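Local coordinates for protein tryptophan synthase alpha chain (Chlamydia trachomatis, PDB 6V82) that probably cleaves indoleglycerol phosphate to indole and glyceraldehyde 3-phosphate, as the alpha subunit of tryptophan synthase in the last step of tryptophan biosynthesis, at residues Gly170-Pro176 with Leu200-Arg206; Lys12-Tyr17 with Asp222-Lys227; Leu109-Lys113 with Asp140-Leu146. All blocks are in the same frame, centred on the assembly; numbering follows the deposited sequence.

Overall arrangement
The chain enters the parallel barrel sheet with strand 13-19. Interaction 2 pairs this first strand with strand 223-226, the last, so it closes a loop of about two hundred residues and completes the barrel. The other two contacts fall within that loop, one after the other. Interaction 3 comes first and packs two neighbouring outer helices, 106-115 and 136-144, on the far side of the chain's centre from interaction 2. Interaction 1 follows. It joins strands 172-175 and 202-205 across helix 187-198. Interactions 1 and 2 touch, for example through a probable hydrogen bond from I202 N to D222 OD2. Interaction 3 touches neither.

Interaction 1 (Gly170-Pro176 with Leu200-Arg206); sequences GFLYYIP and LPIVDRR
R205 lies over one face of the Y173 ring, and this pair marks the inner side of two parallel strands, 172-175 and 202-205. The R205 side chain can be followed outward. CB sits 3.4 Å from Y174 O and beside the I175 side chain. CG stands anti to the backbone N (chi1 -177°), and the bend at chi2 then carries the chain over the tyrosine. CD rests above the ring near CD1 and CG, a CH-pi contact 3.8 Å from the centroid. Further out, the guanidinium makes a cation-pi contact, with its plane tilted 55° from that of the ring. NH1 reaches the rim at Y173 CZ, 3.2 Å away. The opposite face of the ring receives F171 CE1 over its centre. V203 fills in beside the two aromatics: CG1 meets Y173 CE1, while CG2 meets F171 CD1 at 3.7 Å.

Four backbone hydrogen bonds join the strands. L172 N binds P201 O, and V203 N binds L172 O at 2.8 Å. Y174 N then binds V203 O, and R205 N binds Y174 O. On the outer side, I202 puts CD1 against L172 CB and CG2 against Y174 CB. Strand 172-175, helix 187-198 and strand 202-205 form a beta-alpha-beta crossover of the TIM barrel. At the C-terminal end D204 OD1 accepts from R206 N in an Asx turn. D204 OD2 forms a salt bridge with R206 NH1 and is also hydrogen-bonded to Y220 OH.

R205 is thus held over the ring face by CD and the guanidinium, and its NH1 forms a salt bridge with E44, a predicted proton acceptor. Y173 OH is hydrogen-bonded to the same carboxylate, which is consistent with the two residues positioning it.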
loop_
_atom_site.group_PDB
_atom_site.type_symbol
_atom_site.label_atom_id
_atom_site.label_comp_id
_atom_site.label_asym_id
_atom_site.label_seq_id
_atom_site.Cartn_x
_atom_site.Cartn_y
_atom_site.Cartn_z
ATOM N N GLY A 170 -25.805 -51.840 -9.662
ATOM C CA GLY A 170 -25.309 -51.838 -11.026
ATOM C C GLY A 170 -23.847 -52.225 -11.168
ATOM O O GLY A 170 -23.532 -53.370 -11.513
ATOM N N PHE A 171 -22.948 -51.268 -10.931
ATOM C CA PHE A 171 -21.514 -51.526 -10.939
ATOM C C PHE A 171 -20.844 -50.426 -10.130
ATOM O O PHE A 171 -21.444 -49.387 -9.843
ATOM C CB PHE A 171 -20.951 -51.582 -12.359
ATOM C CG PHE A 171 -20.970 -50.255 -13.063
ATOM C CD1 PHE A 171 -19.833 -49.468 -13.118
ATOM C CD2 PHE A 171 -22.135 -49.787 -13.655
ATOM C CE1 PHE A 171 -19.848 -48.238 -13.759
ATOM C CE2 PHE A 171 -22.158 -48.557 -14.299
ATOM C CZ PHE A 171 -21.009 -47.783 -14.350
ATOM N N LEU A 172 -19.591 -50.675 -9.763
ATOM C CA LEU A 172 -18.781 -49.742 -8.989
ATOM C C LEU A 172 -17.636 -49.233 -9.842
ATOM O O LEU A 172 -16.944 -50.019 -10.499
ATOM C CB LEU A 172 -18.209 -50.397 -7.738
ATOM C CG LEU A 172 -19.068 -50.318 -6.491
ATOM C CD1 LEU A 172 -18.434 -51.174 -5.413
ATOM C CD2 LEU A 172 -19.189 -48.875 -6.038
ATOM N N TYR A 173 -17.435 -47.927 -9.824
ATOM C CA TYR A 173 -16.215 -47.367 -10.363
ATOM C C TYR A 173 -15.097 -47.498 -9.339
ATOM O O TYR A 173 -15.313 -47.373 -8.131
ATOM C CB TYR A 173 -16.407 -45.906 -10.727
ATOM C CG TYR A 173 -17.059 -45.657 -12.058
ATOM C CD1 TYR A 173 -16.508 -46.158 -13.223
ATOM C CD2 TYR A 173 -18.197 -44.865 -12.154
ATOM C CE1 TYR A 173 -17.087 -45.906 -14.446
ATOM C CE2 TYR A 173 -18.779 -44.601 -13.370
ATOM C CZ TYR A 173 -18.220 -45.125 -14.515
ATOM O OH TYR A 173 -18.798 -44.873 -15.737
ATOM N N TYR A 174 -13.893 -47.744 -9.840
ATOM C CA TYR A 174 -12.712 -47.927 -9.013
ATOM C C TYR A 174 -11.616 -47.006 -9.521
ATOM O O TYR A 174 -11.355 -46.963 -10.726
ATOM C CB TYR A 174 -12.255 -49.384 -9.050
ATOM C CG TYR A 174 -11.215 -49.695 -8.027
ATOM C CD1 TYR A 174 -9.868 -49.557 -8.327
ATOM C CD2 TYR A 174 -11.571 -50.111 -6.752
ATOM C CE1 TYR A 174 -8.899 -49.829 -7.395
ATOM C CE2 TYR A 174 -10.604 -50.391 -5.802
ATOM C CZ TYR A 174 -9.263 -50.247 -6.133
ATOM O OH TYR A 174 -8.274 -50.514 -5.210
ATOM N N ILE A 175 -10.993 -46.258 -8.612
ATOM C CA ILE A 175 -9.891 -45.361 -8.963
ATOM C C ILE A 175 -8.608 -45.890 -8.340
ATOM O O ILE A 175 -8.309 -45.556 -7.186
ATOM C CB ILE A 175 -10.140 -43.923 -8.487
ATOM C CG1 ILE A 175 -11.619 -43.564 -8.566
ATOM C CG2 ILE A 175 -9.315 -42.956 -9.310
ATOM C CD1 ILE A 175 -11.936 -42.239 -7.924
ATOM N N PRO A 176 -7.827 -46.699 -9.042
ATOM C CA PRO A 176 -6.645 -47.314 -8.428
ATOM C C PRO A 176 -5.463 -46.351 -8.356
ATOM O O PRO A 176 -5.499 -45.235 -8.877
ATOM C CB PRO A 176 -6.346 -48.500 -9.350
ATOM C CG PRO A 176 -6.898 -48.088 -10.673
ATOM C CD PRO A 176 -8.084 -47.205 -10.402
ATOM N N LEU A 200 -20.427 -57.053 -7.461
ATOM C CA LEU A 200 -20.853 -56.145 -8.511
ATOM C C LEU A 200 -19.680 -56.019 -9.468
ATOM O O LEU A 200 -18.529 -56.219 -9.060
ATOM C CB LEU A 200 -21.227 -54.753 -7.965
ATOM C CG LEU A 200 -22.495 -54.521 -7.131
ATOM C CD1 LEU A 200 -22.529 -53.084 -6.609
ATOM C CD2 LEU A 200 -23.761 -54.825 -7.935
ATOM N N PRO A 201 -19.930 -55.708 -10.740
ATOM C CA PRO A 201 -18.806 -55.430 -11.644
ATOM C C PRO A 201 -18.039 -54.199 -11.175
ATOM O O PRO A 201 -18.623 -53.227 -10.688
ATOM C CB PRO A 201 -19.481 -55.199 -13.002
ATOM C CG PRO A 201 -20.878 -55.722 -12.849
ATOM C CD PRO A 201 -21.228 -55.558 -11.410
ATOM N N ILE A 202 -16.714 -54.260 -11.299
ATOM C CA ILE A 202 -15.830 -53.172 -10.898
ATOM C C ILE A 202 -15.177 -52.631 -12.159
ATOM O O ILE A 202 -14.517 -53.380 -12.894
ATOM C CB ILE A 202 -14.771 -53.637 -9.890
ATOM C CG1 ILE A 202 -15.419 -54.454 -8.778
ATOM C CG2 ILE A 202 -14.062 -52.449 -9.295
ATOM C CD1 ILE A 202 -16.465 -53.704 -8.015
ATOM N N VAL A 203 -15.360 -51.340 -12.416
ATOM C CA VAL A 203 -14.862 -50.708 -13.631
ATOM C C VAL A 203 -13.778 -49.707 -13.260
ATOM O O VAL A 203 -14.002 -48.818 -12.429
ATOM C CB VAL A 203 -15.993 -50.027 -14.419
ATOM C CG1 VAL A 203 -15.428 -49.280 -15.627
ATOM C CG2 VAL A 203 -17.016 -51.060 -14.847
ATOM N N ASP A 204 -12.605 -49.861 -13.880
ATOM C CA ASP A 204 -11.531 -48.881 -13.773
ATOM C C ASP A 204 -11.985 -47.537 -14.339
ATOM O O ASP A 204 -12.330 -47.427 -15.524
ATOM C CB ASP A 204 -10.296 -49.390 -14.519
ATOM C CG ASP A 204 -9.013 -48.652 -14.136
ATOM O OD1 ASP A 204 -9.061 -47.424 -13.898
ATOM O OD2 ASP A 204 -7.947 -49.315 -14.082
ATOM N N ARG A 205 -11.963 -46.515 -13.488
ATOM C CA ARG A 205 -12.450 -45.177 -13.801
ATOM C C ARG A 205 -11.477 -44.364 -14.655
ATOM O O ARG A 205 -11.817 -43.253 -15.071
ATOM C CB ARG A 205 -12.756 -44.456 -12.479
ATOM C CG ARG A 205 -13.347 -43.041 -12.552
ATOM C CD ARG A 205 -14.721 -42.986 -13.188
ATOM N NE ARG A 205 -15.254 -41.624 -13.170
ATOM C CZ ARG A 205 -16.352 -41.228 -13.822
ATOM N NH1 ARG A 205 -17.061 -42.096 -14.552
ATOM N NH2 ARG A 205 -16.742 -39.956 -13.745
ATOM N N ARG A 206 -10.286 -44.881 -14.957
ATOM C CA ARG A 206 -9.300 -44.061 -15.647
ATOM C C ARG A 206 -9.708 -43.796 -17.094
ATOM O O ARG A 206 -10.391 -44.597 -17.738
ATOM C CB ARG A 206 -7.926 -44.717 -15.593
ATOM C CG ARG A 206 -7.647 -45.762 -16.654
ATOM C CD ARG A 206 -6.173 -46.161 -16.600
ATOM N NE ARG A 206 -5.898 -47.206 -15.610
ATOM C CZ ARG A 206 -5.638 -47.001 -14.318
ATOM N NH1 ARG A 206 -5.402 -48.039 -13.529
ATOM N NH2 ARG A 206 -5.615 -45.774 -13.809
#

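Interaction 2 (Lys12-Tyr17 with Asp222-Lys227); sequences KLCIGY and DGFIVK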
loop_
_atom_site.group_PDB
_atom_site.type_symbol
_atom_site.label_atom_id
_atom_site.label_comp_id
_atom_site.label_asym_id
_atom_site.label_seq_id
_atom_site.Cartn_x
_atom_site.Cartn_y
_atom_site.Cartn_z
ATOM N N LYS A 12 -16.468 -57.109 -20.531
ATOM C CA LYS A 12 -15.580 -56.097 -21.102
ATOM C C LYS A 12 -16.368 -55.084 -21.944
ATOM O O LYS A 12 -16.347 -55.085 -23.177
ATOM C CB LYS A 12 -14.466 -56.760 -21.922
ATOM C CG LYS A 12 -13.845 -57.990 -21.252
ATOM C CD LYS A 12 -12.610 -58.493 -22.006
ATOM C CE LYS A 12 -12.800 -58.452 -23.526
ATOM N NZ LYS A 12 -13.921 -59.311 -24.019
ATOM N N LEU A 13 -17.052 -54.203 -21.223
ATOM C CA LEU A 13 -17.920 -53.188 -21.800
ATOM C C LEU A 13 -17.173 -51.868 -21.986
ATOM O O LEU A 13 -16.201 -51.568 -21.291
ATOM C CB LEU A 13 -19.136 -52.972 -20.901
ATOM C CG LEU A 13 -19.920 -54.228 -20.524
ATOM C CD1 LEU A 13 -21.164 -53.833 -19.753
ATOM C CD2 LEU A 13 -20.289 -55.041 -21.771
ATOM N N CYS A 14 -17.641 -51.070 -22.935
ATOM C CA CYS A 14 -17.097 -49.739 -23.158
ATOM C C CYS A 14 -18.128 -48.707 -22.735
ATOM O O CYS A 14 -19.245 -48.696 -23.264
ATOM C CB CYS A 14 -16.717 -49.519 -24.619
ATOM S SG CYS A 14 -16.459 -47.751 -24.971
ATOM N N ILE A 15 -17.752 -47.837 -21.800
ATOM C CA ILE A 15 -18.582 -46.706 -21.386
ATOM C C ILE A 15 -18.109 -45.463 -22.127
ATOM O O ILE A 15 -16.904 -45.171 -22.167
ATOM C CB ILE A 15 -18.520 -46.488 -19.865
ATOM C CG1 ILE A 15 -18.855 -47.780 -19.111
ATOM C CG2 ILE A 15 -19.440 -45.347 -19.456
ATOM C CD1 ILE A 15 -18.582 -47.707 -17.612
ATOM N N GLY A 16 -19.051 -44.736 -22.722
ATOM C CA GLY A 16 -18.732 -43.519 -23.440
ATOM C C GLY A 16 -19.384 -42.302 -22.817
ATOM O O GLY A 16 -20.593 -42.308 -22.552
ATOM N N TYR A 17 -18.592 -41.260 -22.568
ATOM C CA TYR A 17 -19.089 -40.032 -21.962
ATOM C C TYR A 17 -19.489 -39.018 -23.024
ATOM O O TYR A 17 -18.771 -38.819 -24.008
ATOM C CB TYR A 17 -18.037 -39.390 -21.057
ATOM C CG TYR A 17 -18.521 -38.071 -20.504
ATOM C CD1 TYR A 17 -19.354 -38.031 -19.395
ATOM C CD2 TYR A 17 -18.175 -36.865 -21.111
ATOM C CE1 TYR A 17 -19.813 -36.828 -18.898
ATOM C CE2 TYR A 17 -18.627 -35.665 -20.622
ATOM C CZ TYR A 17 -19.449 -35.645 -19.518
ATOM O OH TYR A 17 -19.915 -34.441 -19.027
ATOM N N ASP A 222 -13.943 -54.846 -15.427
ATOM C CA ASP A 222 -15.102 -55.317 -16.175
ATOM C C ASP A 222 -15.494 -54.377 -17.308
ATOM O O ASP A 222 -16.347 -54.730 -18.126
ATOM C CB ASP A 222 -16.281 -55.525 -15.223
ATOM C CG ASP A 222 -16.011 -56.619 -14.212
ATOM O OD1 ASP A 222 -15.746 -57.761 -14.645
ATOM O OD2 ASP A 222 -16.027 -56.335 -12.993
ATOM N N GLY A 223 -14.893 -53.199 -17.378
ATOM C CA GLY A 223 -15.096 -52.314 -18.507
ATOM C C GLY A 223 -14.100 -51.182 -18.431
ATOM O O GLY A 223 -13.355 -51.050 -17.458
ATOM N N PHE A 224 -14.094 -50.365 -19.476
ATOM C CA PHE A 224 -13.299 -49.144 -19.491
ATOM C C PHE A 224 -14.186 -47.984 -19.917
ATOM O O PHE A 224 -15.204 -48.177 -20.589
ATOM C CB PHE A 224 -12.082 -49.261 -20.425
ATOM C CG PHE A 224 -12.440 -49.399 -21.872
ATOM C CD1 PHE A 224 -12.773 -50.636 -22.402
ATOM C CD2 PHE A 224 -12.440 -48.294 -22.708
ATOM C CE1 PHE A 224 -13.103 -50.766 -23.739
ATOM C CE2 PHE A 224 -12.764 -48.419 -24.048
ATOM C CZ PHE A 224 -13.097 -49.654 -24.564
ATOM N N ILE A 225 -13.805 -46.777 -19.517
ATOM C CA ILE A 225 -14.567 -45.582 -19.842
ATOM C C ILE A 225 -13.719 -44.684 -20.733
ATOM O O ILE A 225 -12.531 -44.465 -20.466
ATOM C CB ILE A 225 -15.044 -44.849 -18.574
ATOM C CG1 ILE A 225 -15.744 -43.540 -18.942
ATOM C CG2 ILE A 225 -13.902 -44.591 -17.612
ATOM C CD1 ILE A 225 -16.443 -42.880 -17.761
ATOM N N VAL A 226 -14.326 -44.205 -21.812
ATOM C CA VAL A 226 -13.759 -43.173 -22.671
ATOM C C VAL A 226 -14.394 -41.861 -22.224
ATOM O O VAL A 226 -15.514 -41.529 -22.628
ATOM C CB VAL A 226 -14.043 -43.454 -24.149
ATOM C CG1 VAL A 226 -13.470 -42.354 -25.011
ATOM C CG2 VAL A 226 -13.520 -44.827 -24.552
ATOM N N LYS A 227 -13.690 -41.112 -21.379
ATOM C CA LYS A 227 -14.245 -39.897 -20.789
ATOM C C LYS A 227 -14.029 -38.665 -21.662
ATOM O O LYS A 227 -14.969 -37.900 -21.900
ATOM C CB LYS A 227 -13.633 -39.661 -19.404
ATOM C CG LYS A 227 -14.114 -38.394 -18.709
ATOM C CD LYS A 227 -15.625 -38.448 -18.478
ATOM C CE LYS A 227 -16.152 -37.156 -17.853
ATOM N NZ LYS A 227 -15.781 -36.974 -16.409
HETATM O O HOH W 1 -15.896 -38.011 -24.302
#
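The closing seam of the TIM barrel lies here, where first strand 13-19 meets last strand 223-226 in parallel. Five backbone hydrogen bonds stitch it. L13 N binds D222 O and F224 N binds L13 O. I15 N binds F224 O at 2.8 Å. V226 N binds I15 O, and Y17 N binds V226 O.

I15 and I225 point to the barrel interior. Their CB atoms are 4.1 Å apart, and both side chains touch E44 of strand 42-46. On the outer side, facing helix 211-218, F224 takes chi1 66°, with CG between its backbone N and carbonyl carbon. This swings the ring back over strand 13-19. C14 CB meets F224 CZ at 3.6 Å, and C14 SG lies obliquely to the ring.

In a TIM barrel the C-terminal ends of the strands carry the active site, and here they bring Y17 and K227 together. The lysine runs alongside the tyrosine, with CE 3.6 Å from the ring centroid and over its face. K227 NZ continues to D55, a predicted proton acceptor, in a salt bridge. It also makes a cation-pi contact with Y17, 4.8 Å from the centroid. Y17 OH is hydrogen-bonded to T19 and H63. One water donates to both Y17 O and K227 O.

Interaction 3 (Leu109-Lys113 with Asp140-Leu146); sequences LRRLK and DLLAVGL
L109 fills the close-packed part of this contact, directed from helix 106-115 into the end of helix 136-144. Its CB and both methyls each have a partner. CD1 lies 3.7 Å from D140 CB, the two side chains crossing at about a right angle. CD2 meets L141 CD2 at 4.2 Å. CB faces V144 CG2. L146 closes the inner edge: its CD1 packs 3.8 Å from L109 O, and its CD2 meets K113 CB. L109, L141 and L146 are all buried. L146 also touches I117, and L141 touches P148 at the start of the next strand, so the apolar patch runs on toward the sheet.

These are adjacent outer helices of the TIM barrel, the first leading to strand 119-122 and the second to strand 147-153. The short helical segments run 48° apart, with axes 9.9 Å from each other at closest approach. Helix 136-144 ends in a Schellman motif. G145 takes positive phi (89°), and L146 N turns back to bond L141 O. V144 N reaches the same oxygen from the opposite face of its plane. V144 before the glycine and L146 after it both meet the neighbouring helix.

The solvent side differs in kind. Instead of buried leucines, the methylenes of exposed R110 and partly exposed K113 lie on V144 and on backbone carbonyls. R110 offers its CG to V144 CG1 at 3.6 Å. In K113, CG is anti to the backbone N, and a bend at chi2 (119°, not staggered) turns CD and CE onto the carbonyls at the helix end. CE approaches G145 O at 3.4 Å. The ammonium stands farther off, with NZ 4.1 Å from G145 O.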
loop_
_atom_site.group_PDB
_atom_site.type_symbol
_atom_site.label_atom_id
_atom_site.label_comp_id
_atom_site.label_asym_id
_atom_site.label_seq_id
_atom_site.Cartn_x
_atom_site.Cartn_y
_atom_site.Cartn_z
ATOM N N LEU A 109 -36.679 -37.253 -10.138
ATOM C CA LEU A 109 -35.979 -38.530 -10.238
ATOM C C LEU A 109 -36.838 -39.574 -10.942
ATOM O O LEU A 109 -36.350 -40.306 -11.811
ATOM C CB LEU A 109 -35.575 -39.019 -8.850
ATOM C CG LEU A 109 -34.510 -38.177 -8.150
ATOM C CD1 LEU A 109 -34.186 -38.785 -6.800
ATOM C CD2 LEU A 109 -33.250 -38.032 -9.019
ATOM N N ARG A 110 -38.123 -39.651 -10.578
ATOM C CA ARG A 110 -39.048 -40.533 -11.277
ATOM C C ARG A 110 -39.139 -40.181 -12.754
ATOM O O ARG A 110 -39.155 -41.076 -13.608
ATOM C CB ARG A 110 -40.434 -40.477 -10.634
ATOM C CG ARG A 110 -40.531 -41.289 -9.357
ATOM C CD ARG A 110 -41.948 -41.363 -8.839
ATOM N NE ARG A 110 -42.380 -40.064 -8.345
ATOM C CZ ARG A 110 -42.568 -39.789 -7.064
ATOM N NH1 ARG A 110 -42.955 -38.568 -6.698
ATOM N NH2 ARG A 110 -42.380 -40.743 -6.155
ATOM N N ARG A 111 -39.191 -38.886 -13.079
ATOM C CA ARG A 111 -39.241 -38.496 -14.485
ATOM C C ARG A 111 -37.973 -38.917 -15.222
ATOM O O ARG A 111 -38.036 -39.297 -16.397
ATOM C CB ARG A 111 -39.486 -36.986 -14.608
ATOM C CG ARG A 111 -40.873 -36.539 -14.117
ATOM C CD ARG A 111 -41.007 -35.006 -14.098
ATOM N NE ARG A 111 -41.184 -34.471 -15.447
ATOM C CZ ARG A 111 -40.635 -33.344 -15.906
ATOM N NH1 ARG A 111 -39.834 -32.611 -15.124
ATOM N NH2 ARG A 111 -40.874 -32.964 -17.165
ATOM N N LEU A 112 -36.821 -38.887 -14.549
ATOM C CA LEU A 112 -35.588 -39.364 -15.175
ATOM C C LEU A 112 -35.672 -40.856 -15.482
ATOM O O LEU A 112 -35.365 -41.296 -16.599
ATOM C CB LEU A 112 -34.395 -39.083 -14.268
ATOM C CG LEU A 112 -33.823 -37.674 -14.185
ATOM C CD1 LEU A 112 -32.859 -37.623 -13.003
ATOM C CD2 LEU A 112 -33.116 -37.300 -15.481
ATOM N N LYS A 113 -36.070 -41.650 -14.483
ATOM C CA LYS A 113 -36.223 -43.086 -14.671
ATOM C C LYS A 113 -37.175 -43.383 -15.818
ATOM O O LYS A 113 -36.882 -44.212 -16.689
ATOM C CB LYS A 113 -36.726 -43.724 -13.377
ATOM C CG LYS A 113 -37.134 -45.172 -13.533
ATOM C CD LYS A 113 -36.300 -46.108 -12.668
ATOM C CE LYS A 113 -36.384 -47.545 -13.156
ATOM N NZ LYS A 113 -35.687 -47.648 -14.479
ATOM N N ASP A 140 -33.451 -41.832 -2.018
ATOM C CA ASP A 140 -34.383 -41.394 -3.055
ATOM C C ASP A 140 -34.148 -42.130 -4.371
ATOM O O ASP A 140 -35.110 -42.479 -5.069
ATOM C CB ASP A 140 -34.268 -39.880 -3.260
ATOM C CG ASP A 140 -34.967 -39.064 -2.157
ATOM O OD1 ASP A 140 -35.414 -39.648 -1.145
ATOM O OD2 ASP A 140 -35.066 -37.823 -2.309
ATOM N N LEU A 141 -32.879 -42.370 -4.731
ATOM C CA LEU A 141 -32.570 -43.127 -5.945
ATOM C C LEU A 141 -33.123 -44.540 -5.857
ATOM O O LEU A 141 -33.783 -45.024 -6.789
ATOM C CB LEU A 141 -31.061 -43.185 -6.179
ATOM C CG LEU A 141 -30.333 -41.944 -6.688
ATOM C CD1 LEU A 141 -28.889 -42.308 -7.025
ATOM C CD2 LEU A 141 -31.026 -41.362 -7.896
ATOM N N LEU A 142 -32.852 -45.219 -4.740
ATOM C CA LEU A 142 -33.337 -46.582 -4.563
ATOM C C LEU A 142 -34.852 -46.628 -4.594
ATOM O O LEU A 142 -35.439 -47.557 -5.155
ATOM C CB LEU A 142 -32.819 -47.154 -3.252
ATOM C CG LEU A 142 -31.331 -47.462 -3.243
ATOM C CD1 LEU A 142 -30.963 -48.150 -1.946
ATOM C CD2 LEU A 142 -31.005 -48.334 -4.426
ATOM N N ALA A 143 -35.503 -45.617 -4.009
ATOM C CA ALA A 143 -36.958 -45.620 -3.908
ATOM C C ALA A 143 -37.620 -45.585 -5.279
ATOM O O ALA A 143 -38.719 -46.123 -5.446
ATOM C CB ALA A 143 -37.430 -44.438 -3.058
ATOM N N VAL A 144 -36.969 -44.972 -6.272
ATOM C CA VAL A 144 -37.551 -44.870 -7.602
ATOM C C VAL A 144 -36.958 -45.869 -8.585
ATOM O O VAL A 144 -37.363 -45.880 -9.753
ATOM C CB VAL A 144 -37.420 -43.436 -8.157
ATOM C CG1 VAL A 144 -37.892 -42.422 -7.122
ATOM C CG2 VAL A 144 -36.000 -43.159 -8.578
ATOM N N GLY A 145 -36.018 -46.711 -8.156
ATOM C CA GLY A 145 -35.470 -47.741 -9.021
ATOM C C GLY A 145 -34.264 -47.344 -9.849
ATOM O O GLY A 145 -33.925 -48.059 -10.803
ATOM N N LEU A 146 -33.614 -46.229 -9.534
ATOM C CA LEU A 146 -32.371 -45.864 -10.186
ATOM C C LEU A 146 -31.207 -46.479 -9.424
ATOM O O LEU A 146 -31.241 -46.599 -8.196
ATOM C CB LEU A 146 -32.214 -44.345 -10.251
ATOM C CG LEU A 146 -33.249 -43.579 -11.069
ATOM C CD1 LEU A 146 -33.195 -42.096 -10.736
ATOM C CD2 LEU A 146 -33.017 -43.801 -12.550
#